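Local coordinates for kelch repeat and BTB domain-containing protein A55 (Vaccinia virus WR, PDB 6I2M) that probably acts as a substrate-specific adapter of CUL3-containing E3 ubiquitin ligases that direct host proteins to ubiquitination and proteasomal degradation, at residues I76-G81 and L101-A106; Q148-L153 and L176-E181. All blocks are in the same frame, centred on the assembly; numbering follows the deposited sequence.

The two contacts follow one another along the chain: interaction 1 is complete before interaction 2 begins. Interaction 1 lies in the BTB/POZ domain, where the end of helix 69-79 meets the start of helix 104-116; interaction 2 lies in the BACK region, where the short helix 150-153 meets the loop between helices 164-171 and 184-195. Their centres are about 39 Å apart, on opposite sides of the chain's centre, and their nearest atoms about 23 Å apart, so they do not touch; they also share no helix. The first is buried and also reached by a second subunit, whereas the second is a surface contact within one chain. Each is thus a local joint within its own domain of the adapter.

Interaction 1: residues I76-G81 and L101-A106; sequences IDYIYG and LQIGSA
Tyr78 and Ala106 have the nearest CA atoms of the two segments, 7.6 Å apart, where the last turn of helix 69-79 meets the first turn of helix 104-116. The Tyr78 ring swings across this gap because CG stands anti to the backbone N (chi1 -176°). The methyl of Ala106 lies equally close to two ring carbons, CD2 and CE2, at 3.8 Å; so small a side chain lets the phenol come up against the helix backbone. Beyond it, Tyr78 OH lies 2.8 Å from Ser105 O. Glu109 OE2 is a second acceptor within reach of the same proton, so the hydroxyl of this buried residue has polar partners beside the apolar contacts of its ring. Ile103, at the N-cap position, suits its place as a hydrocarbon arm: CD1 comes within 3.7 Å of Ile79 CG1 and also lies near the plane of the Tyr78 ring, at its edge. Ile79 in turn packs on Ile38, Leu39 and Ala42 of helix 36-42, while Met1 of the second subunit packs against Tyr78. Such helix-against-helix packing, joined by a partner subunit, belongs to the helical part of the BTB/POZ fold, the domain responsible for CUL3 interaction.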
loop_
_atom_site.group_PDB
_atom_site.type_symbol
_atom_site.label_atom_id
_atom_site.label_comp_id
_atom_site.label_asym_id
_atom_site.label_seq_id
_atom_site.Cartn_x
_atom_site.Cartn_y
_atom_site.Cartn_z
ATOM N N ILE A 76 3.894 1.537 -14.129
ATOM C CA ILE A 76 4.342 0.577 -13.112
ATOM C C ILE A 76 4.809 1.386 -11.891
ATOM O O ILE A 76 4.476 1.024 -10.764
ATOM C CB ILE A 76 5.417 -0.417 -13.648
ATOM C CG1 ILE A 76 4.829 -1.317 -14.757
ATOM C CG2 ILE A 76 6.018 -1.281 -12.518
ATOM C CD1 ILE A 76 5.844 -1.817 -15.765
ATOM N N ASP A 77 5.506 2.522 -12.130
ATOM C CA ASP A 77 5.957 3.448 -11.083
ATOM C C ASP A 77 4.748 4.039 -10.345
ATOM O O ASP A 77 4.825 4.266 -9.137
ATOM C CB ASP A 77 6.832 4.571 -11.674
ATOM C CG ASP A 77 8.218 4.148 -12.137
ATOM O OD1 ASP A 77 8.766 3.172 -11.575
ATOM O OD2 ASP A 77 8.765 4.810 -13.045
ATOM N N TYR A 78 3.624 4.248 -11.071
ATOM C CA TYR A 78 2.362 4.742 -10.516
ATOM C C TYR A 78 1.688 3.663 -9.656
ATOM O O TYR A 78 1.075 4.004 -8.641
ATOM C CB TYR A 78 1.421 5.250 -11.625
ATOM C CG TYR A 78 0.140 5.865 -11.103
ATOM C CD1 TYR A 78 0.132 7.138 -10.540
ATOM C CD2 TYR A 78 -1.067 5.175 -11.175
ATOM C CE1 TYR A 78 -1.042 7.706 -10.051
ATOM C CE2 TYR A 78 -2.248 5.733 -10.688
ATOM C CZ TYR A 78 -2.233 7.002 -10.131
ATOM O OH TYR A 78 -3.395 7.559 -9.655
ATOM N N ILE A 79 1.814 2.368 -10.054
ATOM C CA ILE A 79 1.289 1.209 -9.308
ATOM C C ILE A 79 2.047 1.140 -7.966
ATOM O O ILE A 79 1.445 0.854 -6.929
ATOM C CB ILE A 79 1.370 -0.114 -10.145
ATOM C CG1 ILE A 79 0.429 -0.057 -11.370
ATOM C CG2 ILE A 79 1.054 -1.355 -9.298
ATOM C CD1 ILE A 79 0.813 -0.946 -12.568
ATOM N N TYR A 80 3.354 1.477 -7.994
ATOM C CA TYR A 80 4.225 1.550 -6.822
ATOM C C TYR A 80 4.119 2.955 -6.169
ATOM O O TYR A 80 3.229 3.729 -6.532
ATOM C CB TYR A 80 5.670 1.155 -7.192
ATOM C CG TYR A 80 5.847 -0.332 -7.435
ATOM C CD1 TYR A 80 5.563 -0.895 -8.675
ATOM C CD2 TYR A 80 6.313 -1.173 -6.428
ATOM C CE1 TYR A 80 5.715 -2.262 -8.902
ATOM C CE2 TYR A 80 6.480 -2.541 -6.647
ATOM C CZ TYR A 80 6.182 -3.080 -7.888
ATOM O OH TYR A 80 6.339 -4.425 -8.115
ATOM N N GLY A 81 4.995 3.257 -5.210
ATOM C CA GLY A 81 4.971 4.509 -4.456
ATOM C C GLY A 81 5.408 5.796 -5.137
ATOM O O GLY A 81 5.636 6.791 -4.444
ATOM N N LEU A 101 -4.476 -1.772 -20.371
ATOM C CA LEU A 101 -4.169 -2.518 -19.147
ATOM C C LEU A 101 -5.283 -2.423 -18.089
ATOM O O LEU A 101 -5.264 -3.172 -17.112
ATOM C CB LEU A 101 -2.801 -2.104 -18.571
ATOM C CG LEU A 101 -1.568 -2.435 -19.427
ATOM C CD1 LEU A 101 -0.400 -1.540 -19.067
ATOM C CD2 LEU A 101 -1.176 -3.907 -19.311
ATOM N N GLN A 102 -6.260 -1.517 -18.311
ATOM C CA GLN A 102 -7.447 -1.258 -17.489
ATOM C C GLN A 102 -7.130 -0.961 -16.012
ATOM O O GLN A 102 -7.638 -1.631 -15.106
ATOM C CB GLN A 102 -8.495 -2.378 -17.636
ATOM C CG GLN A 102 -9.325 -2.284 -18.923
ATOM C CD GLN A 102 -10.299 -1.123 -18.956
ATOM O OE1 GLN A 102 -10.819 -0.667 -17.930
ATOM N NE2 GLN A 102 -10.576 -0.626 -20.152
ATOM N N ILE A 103 -6.298 0.069 -15.787
ATOM C CA ILE A 103 -5.944 0.558 -14.453
ATOM C C ILE A 103 -6.833 1.774 -14.148
ATOM O O ILE A 103 -6.684 2.828 -14.774
ATOM C CB ILE A 103 -4.410 0.788 -14.230
ATOM C CG1 ILE A 103 -4.139 1.574 -12.918
ATOM C CG2 ILE A 103 -3.725 1.430 -15.450
ATOM C CD1 ILE A 103 -2.737 1.544 -12.387
ATOM N N GLY A 104 -7.781 1.580 -13.231
ATOM C CA GLY A 104 -8.754 2.588 -12.818
ATOM C C GLY A 104 -8.164 3.826 -12.175
ATOM O O GLY A 104 -8.652 4.937 -12.398
ATOM N N SER A 105 -7.106 3.628 -11.370
ATOM C CA SER A 105 -6.381 4.670 -10.642
ATOM C C SER A 105 -5.652 5.640 -11.577
ATOM O O SER A 105 -5.562 6.830 -11.273
ATOM C CB SER A 105 -5.389 4.032 -9.678
ATOM O OG SER A 105 -6.053 3.253 -8.696
ATOM N N ALA A 106 -5.137 5.127 -12.708
ATOM C CA ALA A 106 -4.400 5.906 -13.701
ATOM C C ALA A 106 -5.282 6.485 -14.805
ATOM O O ALA A 106 -4.968 7.564 -15.310
ATOM C CB ALA A 106 -3.293 5.064 -14.300
#

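Interaction 2: residues Q148-L153 and L176-E181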
loop_
_atom_site.group_PDB
_atom_site.type_symbol
_atom_site.label_atom_id
_atom_site.label_comp_id
_atom_site.label_asym_id
_atom_site.label_seq_id
_atom_site.Cartn_x
_atom_site.Cartn_y
_atom_site.Cartn_z
ATOM N N GLN A 148 -16.075 26.483 -29.284
ATOM C CA GLN A 148 -15.990 27.770 -28.579
ATOM C C GLN A 148 -14.742 28.595 -28.977
ATOM O O GLN A 148 -14.646 29.771 -28.615
ATOM C CB GLN A 148 -16.110 27.598 -27.047
ATOM C CG GLN A 148 -14.938 26.890 -26.365
ATOM C CD GLN A 148 -15.204 26.580 -24.909
ATOM O OE1 GLN A 148 -16.193 25.930 -24.546
ATOM N NE2 GLN A 148 -14.309 27.022 -24.039
ATOM N N ASN A 149 -13.810 27.983 -29.739
ATOM C CA ASN A 149 -12.575 28.615 -30.222
ATOM C C ASN A 149 -12.373 28.378 -31.737
ATOM O O ASN A 149 -11.245 28.456 -32.230
ATOM C CB ASN A 149 -11.364 28.104 -29.418
ATOM C CG ASN A 149 -11.397 28.438 -27.946
ATOM O OD1 ASN A 149 -11.298 29.601 -27.541
ATOM N ND2 ASN A 149 -11.520 27.418 -27.112
ATOM N N ILE A 150 -13.482 28.128 -32.468
ATOM C CA ILE A 150 -13.557 27.824 -33.905
ATOM C C ILE A 150 -12.792 28.833 -34.800
ATOM O O ILE A 150 -11.966 28.399 -35.605
ATOM C CB ILE A 150 -15.040 27.621 -34.365
ATOM C CG1 ILE A 150 -15.135 27.241 -35.867
ATOM C CG2 ILE A 150 -15.951 28.816 -34.011
ATOM C CD1 ILE A 150 -16.414 26.499 -36.280
ATOM N N LEU A 151 -13.049 30.149 -34.652
ATOM C CA LEU A 151 -12.416 31.186 -35.476
ATOM C C LEU A 151 -10.932 31.416 -35.155
ATOM O O LEU A 151 -10.212 31.975 -35.983
ATOM C CB LEU A 151 -13.211 32.506 -35.429
ATOM C CG LEU A 151 -14.626 32.480 -36.039
ATOM C CD1 LEU A 151 -15.343 33.789 -35.797
ATOM C CD2 LEU A 151 -14.600 32.174 -37.535
ATOM N N ARG A 152 -10.476 30.970 -33.974
ATOM C CA ARG A 152 -9.077 31.062 -33.555
ATOM C C ARG A 152 -8.302 29.854 -34.088
ATOM O O ARG A 152 -7.099 29.955 -34.336
ATOM C CB ARG A 152 -8.974 31.083 -32.023
ATOM C CG ARG A 152 -9.357 32.401 -31.374
ATOM C CD ARG A 152 -9.315 32.267 -29.868
ATOM N NE ARG A 152 -9.578 33.536 -29.189
ATOM C CZ ARG A 152 -9.666 33.673 -27.870
ATOM N NH1 ARG A 152 -9.517 32.622 -27.072
ATOM N NH2 ARG A 152 -9.908 34.864 -27.337
ATOM N N LEU A 153 -9.001 28.711 -34.248
ATOM C CA LEU A 153 -8.439 27.434 -34.689
ATOM C C LEU A 153 -8.344 27.248 -36.208
ATOM O O LEU A 153 -7.579 26.390 -36.650
ATOM C CB LEU A 153 -9.209 26.262 -34.054
ATOM C CG LEU A 153 -8.969 26.037 -32.561
ATOM C CD1 LEU A 153 -10.067 25.198 -31.953
ATOM C CD2 LEU A 153 -7.608 25.415 -32.304
ATOM N N LEU A 176 -21.604 26.350 -32.200
ATOM C CA LEU A 176 -20.361 26.930 -32.719
ATOM C C LEU A 176 -20.320 28.446 -32.475
ATOM O O LEU A 176 -21.205 29.175 -32.931
ATOM C CB LEU A 176 -20.071 26.543 -34.194
ATOM C CG LEU A 176 -21.122 26.835 -35.280
ATOM C CD1 LEU A 176 -20.453 27.143 -36.601
ATOM C CD2 LEU A 176 -22.076 25.662 -35.466
ATOM N N ASN A 177 -19.326 28.893 -31.684
ATOM C CA ASN A 177 -19.146 30.288 -31.278
ATOM C C ASN A 177 -18.745 31.205 -32.439
ATOM O O ASN A 177 -17.561 31.489 -32.648
ATOM C CB ASN A 177 -18.172 30.390 -30.092
ATOM C CG ASN A 177 -18.075 31.755 -29.442
ATOM O OD1 ASN A 177 -19.036 32.532 -29.386
ATOM N ND2 ASN A 177 -16.901 32.067 -28.915
ATOM N N ILE A 178 -19.756 31.662 -33.196
ATOM C CA ILE A 178 -19.611 32.579 -34.331
ATOM C C ILE A 178 -20.622 33.723 -34.198
ATOM O O ILE A 178 -21.833 33.480 -34.235
ATOM C CB ILE A 178 -19.628 31.875 -35.727
ATOM C CG1 ILE A 178 -20.808 30.879 -35.882
ATOM C CG2 ILE A 178 -18.282 31.202 -36.015
ATOM C CD1 ILE A 178 -21.420 30.815 -37.289
ATOM N N LYS A 179 -20.122 34.959 -33.980
ATOM C CA LYS A 179 -20.947 36.162 -33.802
ATOM C C LYS A 179 -21.782 36.508 -35.034
ATOM O O LYS A 179 -22.928 36.939 -34.890
ATOM C CB LYS A 179 -20.108 37.361 -33.338
ATOM C CG LYS A 179 -19.789 37.328 -31.848
ATOM C CD LYS A 179 -19.139 38.615 -31.370
ATOM C CE LYS A 179 -18.711 38.506 -29.929
ATOM N NZ LYS A 179 -17.965 39.710 -29.484
ATOM N N ASN A 180 -21.219 36.303 -36.238
ATOM C CA ASN A 180 -21.904 36.538 -37.509
ATOM C C ASN A 180 -22.481 35.212 -38.006
ATOM O O ASN A 180 -21.806 34.181 -37.938
ATOM C CB ASN A 180 -20.945 37.139 -38.548
ATOM C CG ASN A 180 -21.611 37.788 -39.743
ATOM O OD1 ASN A 180 -22.453 37.199 -40.434
ATOM N ND2 ASN A 180 -21.224 39.021 -40.029
ATOM N N GLU A 181 -23.724 35.245 -38.515
ATOM C CA GLU A 181 -24.428 34.063 -39.021
ATOM C C GLU A 181 -24.110 33.788 -40.508
ATOM O O GLU A 181 -24.991 33.399 -41.281
ATOM C CB GLU A 181 -25.946 34.177 -38.755
ATOM C CG GLU A 181 -26.348 34.011 -37.294
ATOM C CD GLU A 181 -26.130 35.215 -36.397
ATOM O OE1 GLU A 181 -26.715 36.286 -36.677
ATOM O OE2 GLU A 181 -25.376 35.083 -35.406
#
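Ile150 and Ile178 meet at the centre of a small apolar patch in the BACK region, the helical part that follows the BTB domain, where helix 150-153 lies against the loop leading to helix 184-195. The packed part is built from branched aliphatic side chains. Ile178 CG2 reaches both helix residues, 3.9 Å from Ile150 CG2 and the same distance from Leu151 CG, and the Leu151 side chain runs at about a right angle to that of Ile178. Beta-branching serves Ile150 well, since its two arms go to different partners. With CG1 anti to the backbone N (chi1 -178°), CD1 extends to within 4.1 Å of Leu176 CD1, while the CG2 methyl sits 3.4 Å from Asn177 O. Ile187 of helix 184-195 continues the patch by touching Ile150, Leu151 and Ile178, and the Phe183 side chain also touches Leu151 and Ile178.

Away from these hydrocarbons the contact turns polar and opens to solvent, although the backbones come closer, with 4.9 Å between the CA atoms of Gln148 and Asn177. Both residues are exposed; Gln148 contributes its backbone while its amide side chain turns away, and the Asn177 amide is short enough to reach the Gln148 carbonyl. Asn177 is the centre of an inverse gamma turn, closed by a weak bond from Ile178 N to Leu176 O, and its backbone also hydrogen-bonds with Leu147. On the solvent side a single side-chain bond joins the segments: Asn177 ND2 donates to Gln148 O over 3.2 Å, nearly straight at 165°, with the nitrogen standing 38° above the carbonyl plane and off the lone pairs.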